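Local atomic coordinates of 3-oxosteroid 1-dehydrogenase (PDB entry 7P18), a protein that probably catalyses the FAD-dependent 1,2-dehydrogenation of 3-oxosteroids to 3-oxo-Delta(1)-steroids and holds FAD and androsta-1,4-diene-3,17-dione in this structure. Residues V53-N58 against P95-Y100; L88-S93 against L543-T548; E442-Y447 against A479-P484. One frame throughout, in Å; residues are numbered along the deposited sequence.

How the contacts relate
Contacts 1 and 2 are neighbours, with centres 8 Å apart. Both use helix 84-104: 95-100 meets the strand and turn of 53-58, and 88-93 meets the start of helix 543-559. Their segments alternate along the chain. A probable hydrogen bond joins them, W54 O to Y90 OH at 2.6 Å. Together they bring helix 84-104 and the sheet of strand 53-54 to the FAD site at L543. Contact 3 is peripheral packing. Its centre is about 43 Å from each of the others, and it joins helix 434-450 to the loop before strand 486-502. It follows contact 1 in sequence and is nested within the loop closed by contact 2, across the chain's centre from it.

Contact 1: V53-N58 against P95-Y100; sequences VWIPNN and PQMVEY
I55 has CG1 placed beside its backbone N (chi1 -46°), and a bend at chi2 (-70°) puts CD1 against V98 and M97. M97 sends CG anti to its backbone N (chi1 175°). Its chain then bends twice, which brings CE across the end of I55 at about a right angle. I55 CD1 lies 3.7 Å from V98 CG2 and 4.0 Å from M97 CE. Its CG1 also rests on V98 CG2. The other branch packs against P95, with I55 CG2 3.6 Å from P95 N. V53 adds a lighter touch, with V53 CG2 4.2 Å from V98 CG2.

P95 carries the outer side. P95 CG meets the carbonyl P56 O at 3.6 Å, and the ring reaches the turn as far as N58. Residues I55 to N58 form a type II beta turn. N58 ND2 bonds to I55 O at 3.0 Å, in the carbonyl plane, and also to G129 O. This probably steadies the turn. Strand 53-54 pairs antiparallel with strand 131-138. M132 of that strand also touches I55 and V98. The contact thus joins the helix to this antiparallel sheet, with the side chain of V53 about 6 Å from the FAD.

V53, I55, M97 and V98 meet by van der Waals packing of methyl groups. Polar bonds hold the turn beside them, N58 OD1 to Q60 N and N57 N to D65, so direction comes from the turn and close fit from the apolar side chains.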
loop_
_atom_site.group_PDB
_atom_site.type_symbol
_atom_site.label_atom_id
_atom_site.label_comp_id
_atom_site.label_asym_id
_atom_site.label_seq_id
_atom_site.Cartn_x
_atom_site.Cartn_y
_atom_site.Cartn_z
ATOM N N VAL A 53 1.747 3.504 -8.660
ATOM C CA VAL A 53 2.350 2.323 -9.352
ATOM C C VAL A 53 3.785 2.680 -9.734
ATOM O O VAL A 53 4.055 3.823 -10.151
ATOM C CB VAL A 53 1.524 1.863 -10.560
ATOM C CG1 VAL A 53 0.187 1.306 -10.130
ATOM C CG2 VAL A 53 1.336 2.984 -11.585
ATOM N N TRP A 54 4.708 1.732 -9.526
ATOM C CA TRP A 54 6.149 1.961 -9.741
ATOM C C TRP A 54 6.510 1.416 -11.127
ATOM O O TRP A 54 6.564 0.198 -11.302
ATOM C CB TRP A 54 6.972 1.326 -8.633
ATOM C CG TRP A 54 8.428 1.628 -8.736
ATOM C CD1 TRP A 54 9.047 2.791 -8.384
ATOM C CD2 TRP A 54 9.466 0.739 -9.179
ATOM N NE1 TRP A 54 10.389 2.665 -8.533
ATOM C CE2 TRP A 54 10.677 1.431 -9.055
ATOM C CE3 TRP A 54 9.486 -0.564 -9.677
ATOM C CZ2 TRP A 54 11.904 0.879 -9.425
ATOM C CZ3 TRP A 54 10.698 -1.121 -10.022
ATOM C CH2 TRP A 54 11.889 -0.405 -9.911
ATOM N N ILE A 55 6.671 2.324 -12.083
ATOM C CA ILE A 55 6.758 1.984 -13.529
ATOM C C ILE A 55 8.086 2.518 -14.042
ATOM O O ILE A 55 8.192 3.636 -14.550
ATOM C CB ILE A 55 5.564 2.542 -14.338
ATOM C CG1 ILE A 55 4.212 2.304 -13.666
ATOM C CG2 ILE A 55 5.599 1.970 -15.755
ATOM C CD1 ILE A 55 3.761 0.840 -13.644
ATOM N N PRO A 56 9.146 1.699 -13.997
ATOM C CA PRO A 56 10.424 2.152 -14.532
ATOM C C PRO A 56 10.232 2.413 -16.038
ATOM O O PRO A 56 9.520 1.689 -16.682
ATOM C CB PRO A 56 11.391 1.013 -14.234
ATOM C CG PRO A 56 10.686 0.230 -13.119
ATOM C CD PRO A 56 9.213 0.341 -13.422
ATOM N N ASN A 57 10.935 3.430 -16.522
ATOM C CA ASN A 57 11.093 3.720 -17.967
ATOM C C ASN A 57 9.721 4.010 -18.571
ATOM O O ASN A 57 9.492 3.676 -19.788
ATOM C CB ASN A 57 11.808 2.582 -18.683
ATOM C CG ASN A 57 12.406 3.004 -20.016
ATOM O OD1 ASN A 57 12.733 4.198 -20.263
ATOM N ND2 ASN A 57 12.592 1.993 -20.849
ATOM N N ASN A 58 8.791 4.573 -17.791
ATOM C CA ASN A 58 7.472 4.956 -18.372
ATOM C C ASN A 58 7.725 6.123 -19.353
ATOM O O ASN A 58 8.719 6.901 -19.174
ATOM C CB ASN A 58 6.427 5.263 -17.299
ATOM C CG ASN A 58 6.707 6.515 -16.516
ATOM O OD1 ASN A 58 6.521 7.613 -17.053
ATOM N ND2 ASN A 58 7.174 6.373 -15.266
ATOM N N PRO A 95 5.241 -0.551 -18.262
ATOM C CA PRO A 95 4.926 0.617 -19.088
ATOM C C PRO A 95 3.761 0.385 -20.064
ATOM O O PRO A 95 2.980 1.334 -20.338
ATOM C CB PRO A 95 6.229 0.909 -19.878
ATOM C CG PRO A 95 7.313 0.130 -19.133
ATOM C CD PRO A 95 6.648 -0.991 -18.380
ATOM N N GLN A 96 3.650 -0.831 -20.575
ATOM C CA GLN A 96 2.583 -1.188 -21.539
ATOM C C GLN A 96 1.225 -1.166 -20.832
ATOM O O GLN A 96 0.245 -0.664 -21.438
ATOM C CB GLN A 96 2.867 -2.537 -22.163
ATOM C CG GLN A 96 4.101 -2.572 -23.055
ATOM C CD GLN A 96 4.234 -3.947 -23.654
ATOM O OE1 GLN A 96 3.578 -4.879 -23.216
ATOM N NE2 GLN A 96 5.144 -4.096 -24.589
ATOM N N MET A 97 1.195 -1.620 -19.581
ATOM C CA MET A 97 -0.047 -1.657 -18.751
ATOM C C MET A 97 -0.505 -0.214 -18.494
ATOM O O MET A 97 -1.676 0.049 -18.722
ATOM C CB MET A 97 0.173 -2.452 -17.462
ATOM C CG MET A 97 -1.034 -2.423 -16.481
ATOM S SD MET A 97 -1.025 -0.951 -15.462
ATOM C CE MET A 97 0.423 -1.172 -14.438
ATOM N N VAL A 98 0.375 0.720 -18.136
ATOM C CA VAL A 98 -0.057 2.122 -17.902
ATOM C C VAL A 98 -0.474 2.782 -19.219
ATOM O O VAL A 98 -1.483 3.538 -19.223
ATOM C CB VAL A 98 0.993 2.920 -17.132
ATOM C CG1 VAL A 98 0.730 4.416 -17.115
ATOM C CG2 VAL A 98 1.054 2.370 -15.709
ATOM N N GLU A 99 0.251 2.550 -20.316
ATOM C CA GLU A 99 -0.176 3.148 -21.613
ATOM C C GLU A 99 -1.554 2.620 -21.995
ATOM O O GLU A 99 -2.335 3.402 -22.562
ATOM C CB GLU A 99 0.811 2.835 -22.741
ATOM C CG GLU A 99 2.057 3.670 -22.660
ATOM C CD GLU A 99 2.995 3.462 -23.852
ATOM O OE1 GLU A 99 2.505 3.222 -24.969
ATOM O OE2 GLU A 99 4.179 3.600 -23.654
ATOM N N TYR A 100 -1.829 1.355 -21.703
ATOM C CA TYR A 100 -3.112 0.692 -21.969
ATOM C C TYR A 100 -4.210 1.392 -21.172
ATOM O O TYR A 100 -5.256 1.714 -21.773
ATOM C CB TYR A 100 -3.078 -0.806 -21.645
ATOM C CG TYR A 100 -4.443 -1.440 -21.521
ATOM C CD1 TYR A 100 -5.286 -1.580 -22.606
ATOM C CD2 TYR A 100 -4.921 -1.851 -20.282
ATOM C CE1 TYR A 100 -6.572 -2.101 -22.475
ATOM C CE2 TYR A 100 -6.186 -2.381 -20.133
ATOM C CZ TYR A 100 -7.015 -2.531 -21.229
ATOM O OH TYR A 100 -8.262 -3.081 -21.037
#

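Contact 2: L88-S93 against L543-T548; sequences LAYLES and LGPAMT. With FAD (flavin-adenine dinucleotide), chain C.
G544 O is gripped twice by T548. T548 N donates to G544 O at 2.8 Å, the helical bond. T548 OG1 donates to G544 O at 2.8 Å, from above the carbonyl plane. That second bond fixes the rotation of T548. T548 OG1 is 3.5 Å from Y90 CE1, T548 CB and CG2 also lie against the ring, and T548 CG2 meets S93 CB at 3.6 Å. The extended first torsion of Y90 (chi1 -179°) carries its ring out from helix 84-104 to G544 and P545. G544 C sits at the ring edge, and Y90 OH comes within 3.3 Å of G544 CA. Glycine has no CB to block this approach. P545 CG packs 3.8 Å from Y90 CE1.

The two helix segments cross at 83°, their axes 10.2 Å apart. Helix 543-559 begins at the flavin, as in related flavoproteins of the Rossmann type. L543 N donates to FAD O2 at 2.8 Å, almost straight at 171°. The helix end would probably favour negative charge on the pyrimidine side of the reduced ring.

Y90 OH is hydrogen-bonded to W54 O. An alanine at Y90 would probably deprive W54 O of this partner and open a gap beside G544 and P545. S93 OG hydrogen-bonds to R552, and E92 forms a salt bridge with it.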
loop_
_atom_site.group_PDB
_atom_site.type_symbol
_atom_site.label_atom_id
_atom_site.label_comp_id
_atom_site.label_asym_id
_atom_site.label_seq_id
_atom_site.Cartn_x
_atom_site.Cartn_y
_atom_site.Cartn_z
ATOM N N LEU A 88 12.291 -9.486 -15.765
ATOM C CA LEU A 88 12.277 -9.016 -17.180
ATOM C C LEU A 88 10.837 -8.736 -17.592
ATOM O O LEU A 88 10.574 -7.709 -18.213
ATOM C CB LEU A 88 12.906 -10.067 -18.100
ATOM C CG LEU A 88 14.367 -10.407 -17.792
ATOM C CD1 LEU A 88 14.822 -11.612 -18.615
ATOM C CD2 LEU A 88 15.269 -9.213 -18.035
ATOM N N ALA A 89 9.932 -9.652 -17.266
ATOM C CA ALA A 89 8.509 -9.550 -17.653
ATOM C C ALA A 89 7.877 -8.302 -17.018
ATOM O O ALA A 89 7.082 -7.590 -17.690
ATOM C CB ALA A 89 7.807 -10.820 -17.272
ATOM N N TYR A 90 8.204 -8.023 -15.757
ATOM C CA TYR A 90 7.652 -6.830 -15.051
ATOM C C TYR A 90 8.082 -5.561 -15.801
ATOM O O TYR A 90 7.271 -4.664 -16.066
ATOM C CB TYR A 90 8.077 -6.769 -13.584
ATOM C CG TYR A 90 7.473 -5.565 -12.910
ATOM C CD1 TYR A 90 6.113 -5.541 -12.622
ATOM C CD2 TYR A 90 8.205 -4.431 -12.627
ATOM C CE1 TYR A 90 5.514 -4.435 -12.027
ATOM C CE2 TYR A 90 7.615 -3.310 -12.057
ATOM C CZ TYR A 90 6.260 -3.320 -11.753
ATOM O OH TYR A 90 5.643 -2.259 -11.166
ATOM N N LEU A 91 9.358 -5.460 -16.134
ATOM C CA LEU A 91 9.916 -4.252 -16.779
ATOM C C LEU A 91 9.392 -4.121 -18.207
ATOM O O LEU A 91 9.122 -2.978 -18.639
ATOM C CB LEU A 91 11.436 -4.317 -16.716
ATOM C CG LEU A 91 12.015 -4.309 -15.318
ATOM C CD1 LEU A 91 13.527 -4.512 -15.350
ATOM C CD2 LEU A 91 11.680 -3.044 -14.542
ATOM N N GLU A 92 9.205 -5.238 -18.903
ATOM C CA GLU A 92 8.585 -5.239 -20.241
ATOM C C GLU A 92 7.160 -4.693 -20.171
ATOM O O GLU A 92 6.824 -3.814 -20.966
ATOM C CB GLU A 92 8.569 -6.656 -20.829
ATOM C CG GLU A 92 7.913 -6.713 -22.199
ATOM C CD GLU A 92 7.772 -8.077 -22.825
ATOM O OE1 GLU A 92 7.943 -9.067 -22.129
ATOM O OE2 GLU A 92 7.538 -8.135 -24.012
ATOM N N SER A 93 6.333 -5.209 -19.255
ATOM C CA SER A 93 4.863 -5.034 -19.305
ATOM C C SER A 93 4.378 -3.831 -18.492
ATOM O O SER A 93 3.347 -3.300 -18.859
ATOM C CB SER A 93 4.165 -6.290 -18.894
ATOM O OG SER A 93 4.480 -7.353 -19.772
ATOM N N LEU A 543 1.168 -2.232 -6.016
ATOM C CA LEU A 543 0.132 -2.059 -7.040
ATOM C C LEU A 543 0.696 -2.160 -8.468
ATOM O O LEU A 543 -0.052 -2.640 -9.338
ATOM C CB LEU A 543 -0.587 -0.738 -6.815
ATOM C CG LEU A 543 -1.462 -0.668 -5.559
ATOM C CD1 LEU A 543 -1.919 0.776 -5.367
ATOM C CD2 LEU A 543 -2.691 -1.558 -5.678
ATOM N N GLY A 544 1.896 -1.666 -8.731
ATOM C CA GLY A 544 2.543 -1.859 -10.045
ATOM C C GLY A 544 2.538 -3.339 -10.406
ATOM O O GLY A 544 2.021 -3.744 -11.455
ATOM N N PRO A 545 3.091 -4.196 -9.529
ATOM C CA PRO A 545 3.074 -5.637 -9.771
ATOM C C PRO A 545 1.676 -6.231 -9.899
ATOM O O PRO A 545 1.493 -7.088 -10.760
ATOM C CB PRO A 545 3.875 -6.188 -8.594
ATOM C CG PRO A 545 4.882 -5.068 -8.317
ATOM C CD PRO A 545 4.008 -3.836 -8.434
ATOM N N ALA A 546 0.723 -5.794 -9.075
ATOM C CA ALA A 546 -0.654 -6.359 -9.105
ATOM C C ALA A 546 -1.231 -6.113 -10.499
ATOM O O ALA A 546 -1.707 -7.067 -11.154
ATOM C CB ALA A 546 -1.529 -5.756 -8.010
ATOM N N MET A 547 -1.188 -4.880 -10.944
ATOM C CA MET A 547 -1.776 -4.513 -12.248
ATOM C C MET A 547 -0.941 -5.074 -13.405
ATOM O O MET A 547 -1.556 -5.471 -14.408
ATOM C CB MET A 547 -2.030 -3.004 -12.350
ATOM C CG MET A 547 -3.358 -2.602 -11.582
ATOM S SD MET A 547 -4.121 -1.121 -12.096
ATOM C CE MET A 547 -2.790 0.064 -11.951
ATOM N N THR A 548 0.385 -5.120 -13.303
ATOM C CA THR A 548 1.249 -5.539 -14.442
ATOM C C THR A 548 1.056 -7.046 -14.665
ATOM O O THR A 548 0.850 -7.459 -15.797
ATOM C CB THR A 548 2.712 -5.154 -14.233
ATOM O OG1 THR A 548 2.822 -3.728 -14.125
ATOM C CG2 THR A 548 3.565 -5.711 -15.362
HETATM P PA FAD C . -6.907 -5.879 -2.513
HETATM O O1A FAD C . -6.742 -4.531 -3.117
HETATM O O2A FAD C . -7.112 -5.832 -1.022
HETATM O O5B FAD C . -8.138 -6.569 -3.232
HETATM C C5B FAD C . -8.506 -7.920 -2.845
HETATM C C4B FAD C . -9.997 -8.037 -2.924
HETATM O O4B FAD C . -10.360 -9.444 -2.881
HETATM C C3B FAD C . -10.784 -7.353 -1.786
HETATM O O3B FAD C . -11.818 -6.522 -2.303
HETATM C C2B FAD C . -11.325 -8.531 -0.970
HETATM O O2B FAD C . -12.488 -8.201 -0.223
HETATM C C1B FAD C . -11.473 -9.610 -2.043
HETATM N N9A FAD C . -11.511 -10.981 -1.533
HETATM C C8A FAD C . -10.869 -11.517 -0.453
HETATM N N7A FAD C . -11.219 -12.780 -0.224
HETATM C C5A FAD C . -12.105 -13.087 -1.249
HETATM C C6A FAD C . -12.819 -14.260 -1.576
HETATM N N6A FAD C . -12.808 -15.379 -0.842
HETATM N N1A FAD C . -13.616 -14.215 -2.665
HETATM C C2A FAD C . -13.665 -13.084 -3.374
HETATM N N3A FAD C . -13.100 -11.898 -3.124
HETATM C C4A FAD C . -12.299 -11.983 -2.047
HETATM N N1 FAD C . 0.692 -0.038 -2.501
HETATM C C2 FAD C . 1.216 0.568 -3.590
HETATM O O2 FAD C . 1.879 -0.078 -4.423
HETATM N N3 FAD C . 1.020 1.868 -3.833
HETATM C C4 FAD C . 0.523 2.729 -2.876
HETATM O O4 FAD C . 0.270 3.883 -3.205
HETATM C C4X FAD C . -0.015 2.154 -1.694
HETATM N N5 FAD C . -0.538 2.940 -0.767
HETATM C C5X FAD C . -1.117 2.338 0.325
HETATM C C6 FAD C . -1.768 3.147 1.285
HETATM C C7 FAD C . -2.487 2.592 2.335
HETATM C C7M FAD C . -3.203 3.477 3.335
HETATM C C8 FAD C . -2.613 1.194 2.410
HETATM C C8M FAD C . -3.417 0.557 3.530
HETATM C C9 FAD C . -1.914 0.393 1.528
HETATM C C9A FAD C . -1.200 0.933 0.441
HETATM N N10 FAD C . -0.497 0.143 -0.483
HETATM C C10 FAD C . 0.094 0.723 -1.598
HETATM C "C1'" FAD C . -0.594 -1.320 -0.444
HETATM C "C2'" FAD C . -1.695 -1.792 -1.418
HETATM O "O2'" FAD C . -2.949 -1.152 -1.183
HETATM C "C3'" FAD C . -1.897 -3.318 -1.399
HETATM O "O3'" FAD C . -0.654 -4.014 -1.284
HETATM C "C4'" FAD C . -2.680 -3.771 -2.613
HETATM O "O4'" FAD C . -3.880 -3.014 -2.665
HETATM C "C5'" FAD C . -2.997 -5.251 -2.626
HETATM O "O5'" FAD C . -3.825 -5.472 -3.784
HETATM P P FAD C . -4.563 -6.865 -3.984
HETATM O O1P FAD C . -5.303 -6.661 -5.236
HETATM O O2P FAD C . -3.683 -8.013 -3.771
HETATM O O3P FAD C . -5.660 -6.875 -2.769
#

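Contact 3: E442-Y447 against A479-P484; sequences ELNNQY and APIGKP
From CB, which does not itself point at I481, N445 swings CG round (chi1 -69°). N445 CG then lies equally far from I481 N and I481 O. At the tip the amide splits between them. N445 OD1 accepts from I481 N at 2.8 Å, nearly straight at 169°. N445 ND2 donates to I481 O at 3.0 Å, from above that carbonyl's plane. N445 OD1 also rests 3.2 Å from P480 CA.

The preceding asparagine adds a second link. N444 ND2 donates to N445 OD1 at 3.0 Å and to A479 O at 2.9 Å. Both acceptors lie near its amide plane. N444 ND2 and I481 N reach N445 OD1 from opposite faces of the N445 amide plane. I481 CD1 lies 3.6 Å from N444 ND2, and the two side chains cross at about a right angle. I347 of strand 347-349 touches both N444 and I481.

The contact joins helix 434-450 to the irregular segment leading into strand 486-502, far from the FAD and steroid sites. The N445 amide pairs with both I481 N and I481 O, while N444 ND2 takes A479 O. A water lies at A479 N and probably donates to N444 OD1. These bonds probably hold both asparagine amides in one orientation.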
loop_
_atom_site.group_PDB
_atom_site.type_symbol
_atom_site.label_atom_id
_atom_site.label_comp_id
_atom_site.label_asym_id
_atom_site.label_seq_id
_atom_site.Cartn_x
_atom_site.Cartn_y
_atom_site.Cartn_z
ATOM N N GLU A 442 19.145 14.032 23.945
ATOM C CA GLU A 442 20.422 14.819 23.971
ATOM C C GLU A 442 21.212 14.570 22.674
ATOM O O GLU A 442 21.661 15.546 22.057
ATOM C CB GLU A 442 21.235 14.486 25.216
ATOM C CG GLU A 442 20.668 15.115 26.472
ATOM C CD GLU A 442 21.317 14.681 27.784
ATOM O OE1 GLU A 442 22.087 13.678 27.775
ATOM O OE2 GLU A 442 21.044 15.339 28.820
ATOM N N LEU A 443 21.341 13.312 22.238
ATOM C CA LEU A 443 22.047 12.964 20.966
ATOM C C LEU A 443 21.326 13.601 19.773
ATOM O O LEU A 443 22.006 14.120 18.881
ATOM C CB LEU A 443 22.159 11.444 20.827
ATOM C CG LEU A 443 23.154 10.786 21.783
ATOM C CD1 LEU A 443 23.091 9.271 21.703
ATOM C CD2 LEU A 443 24.580 11.245 21.502
ATOM N N ASN A 444 19.998 13.551 19.749
ATOM C CA ASN A 444 19.186 14.121 18.649
ATOM C C ASN A 444 19.526 15.610 18.519
ATOM O O ASN A 444 19.715 16.112 17.388
ATOM C CB ASN A 444 17.690 13.973 18.921
ATOM C CG ASN A 444 16.830 14.721 17.940
ATOM O OD1 ASN A 444 16.561 14.204 16.852
ATOM N ND2 ASN A 444 16.402 15.931 18.293
ATOM N N ASN A 445 19.553 16.308 19.657
ATOM C CA ASN A 445 19.752 17.778 19.681
ATOM C C ASN A 445 21.143 18.096 19.111
ATOM O O ASN A 445 21.244 19.067 18.333
ATOM C CB ASN A 445 19.431 18.317 21.086
ATOM C CG ASN A 445 17.946 18.221 21.394
ATOM O OD1 ASN A 445 17.154 17.850 20.522
ATOM N ND2 ASN A 445 17.559 18.503 22.634
ATOM N N GLN A 446 22.157 17.299 19.440
ATOM C CA GLN A 446 23.516 17.452 18.864
ATOM C C GLN A 446 23.464 17.190 17.355
ATOM O O GLN A 446 24.050 17.991 16.598
ATOM C CB GLN A 446 24.522 16.483 19.462
ATOM C CG GLN A 446 24.749 16.625 20.963
ATOM C CD GLN A 446 25.709 15.539 21.393
ATOM O OE1 GLN A 446 26.468 15.025 20.574
ATOM N NE2 GLN A 446 25.687 15.175 22.671
ATOM N N TYR A 447 22.786 16.113 16.929
ATOM C CA TYR A 447 22.685 15.741 15.499
ATOM C C TYR A 447 22.018 16.875 14.708
ATOM O O TYR A 447 22.461 17.201 13.573
ATOM C CB TYR A 447 21.916 14.428 15.325
ATOM C CG TYR A 447 22.526 13.216 15.978
ATOM C CD1 TYR A 447 23.877 13.158 16.302
ATOM C CD2 TYR A 447 21.757 12.074 16.211
ATOM C CE1 TYR A 447 24.433 12.031 16.893
ATOM C CE2 TYR A 447 22.302 10.944 16.805
ATOM C CZ TYR A 447 23.640 10.919 17.147
ATOM O OH TYR A 447 24.178 9.807 17.713
ATOM N N ALA A 479 15.522 18.075 13.789
ATOM C CA ALA A 479 15.326 19.314 14.601
ATOM C C ALA A 479 15.432 18.967 16.074
ATOM O O ALA A 479 15.223 17.816 16.477
ATOM C CB ALA A 479 14.015 20.015 14.271
ATOM N N PRO A 480 15.756 19.960 16.935
ATOM C CA PRO A 480 15.769 19.741 18.377
ATOM C C PRO A 480 14.433 19.309 18.981
ATOM O O PRO A 480 13.391 19.672 18.487
ATOM C CB PRO A 480 16.127 21.133 18.971
ATOM C CG PRO A 480 16.795 21.880 17.841
ATOM C CD PRO A 480 16.166 21.334 16.572
ATOM N N ILE A 481 14.525 18.554 20.069
ATOM C CA ILE A 481 13.382 18.161 20.931
ATOM C C ILE A 481 13.630 18.827 22.291
ATOM O O ILE A 481 14.600 18.429 22.963
ATOM C CB ILE A 481 13.283 16.632 21.030
ATOM C CG1 ILE A 481 13.005 15.994 19.667
ATOM C CG2 ILE A 481 12.233 16.267 22.073
ATOM C CD1 ILE A 481 13.319 14.501 19.621
ATOM N N GLY A 482 12.851 19.854 22.629
ATOM C CA GLY A 482 13.093 20.604 23.884
ATOM C C GLY A 482 12.004 21.586 24.285
ATOM O O GLY A 482 12.230 22.297 25.282
ATOM N N LYS A 483 10.865 21.657 23.606
ATOM C CA LYS A 483 9.771 22.572 24.006
ATOM C C LYS A 483 8.575 21.756 24.490
ATOM O O LYS A 483 7.904 21.098 23.689
ATOM C CB LYS A 483 9.388 23.490 22.850
ATOM C CG LYS A 483 8.167 24.394 23.041
ATOM C CD LYS A 483 7.970 25.233 21.792
ATOM C CE LYS A 483 6.583 25.798 21.564
ATOM N NZ LYS A 483 6.200 26.771 22.611
ATOM N N PRO A 484 8.245 21.831 25.801
ATOM C CA PRO A 484 7.093 21.119 26.351
ATOM C C PRO A 484 5.787 21.595 25.747
ATOM O O PRO A 484 5.701 22.708 25.218
ATOM C CB PRO A 484 7.118 21.428 27.858
ATOM C CG PRO A 484 8.488 21.989 28.146
ATOM C CD PRO A 484 9.016 22.538 26.839
HETATM O O HOH W 1 15.015 15.089 14.665
#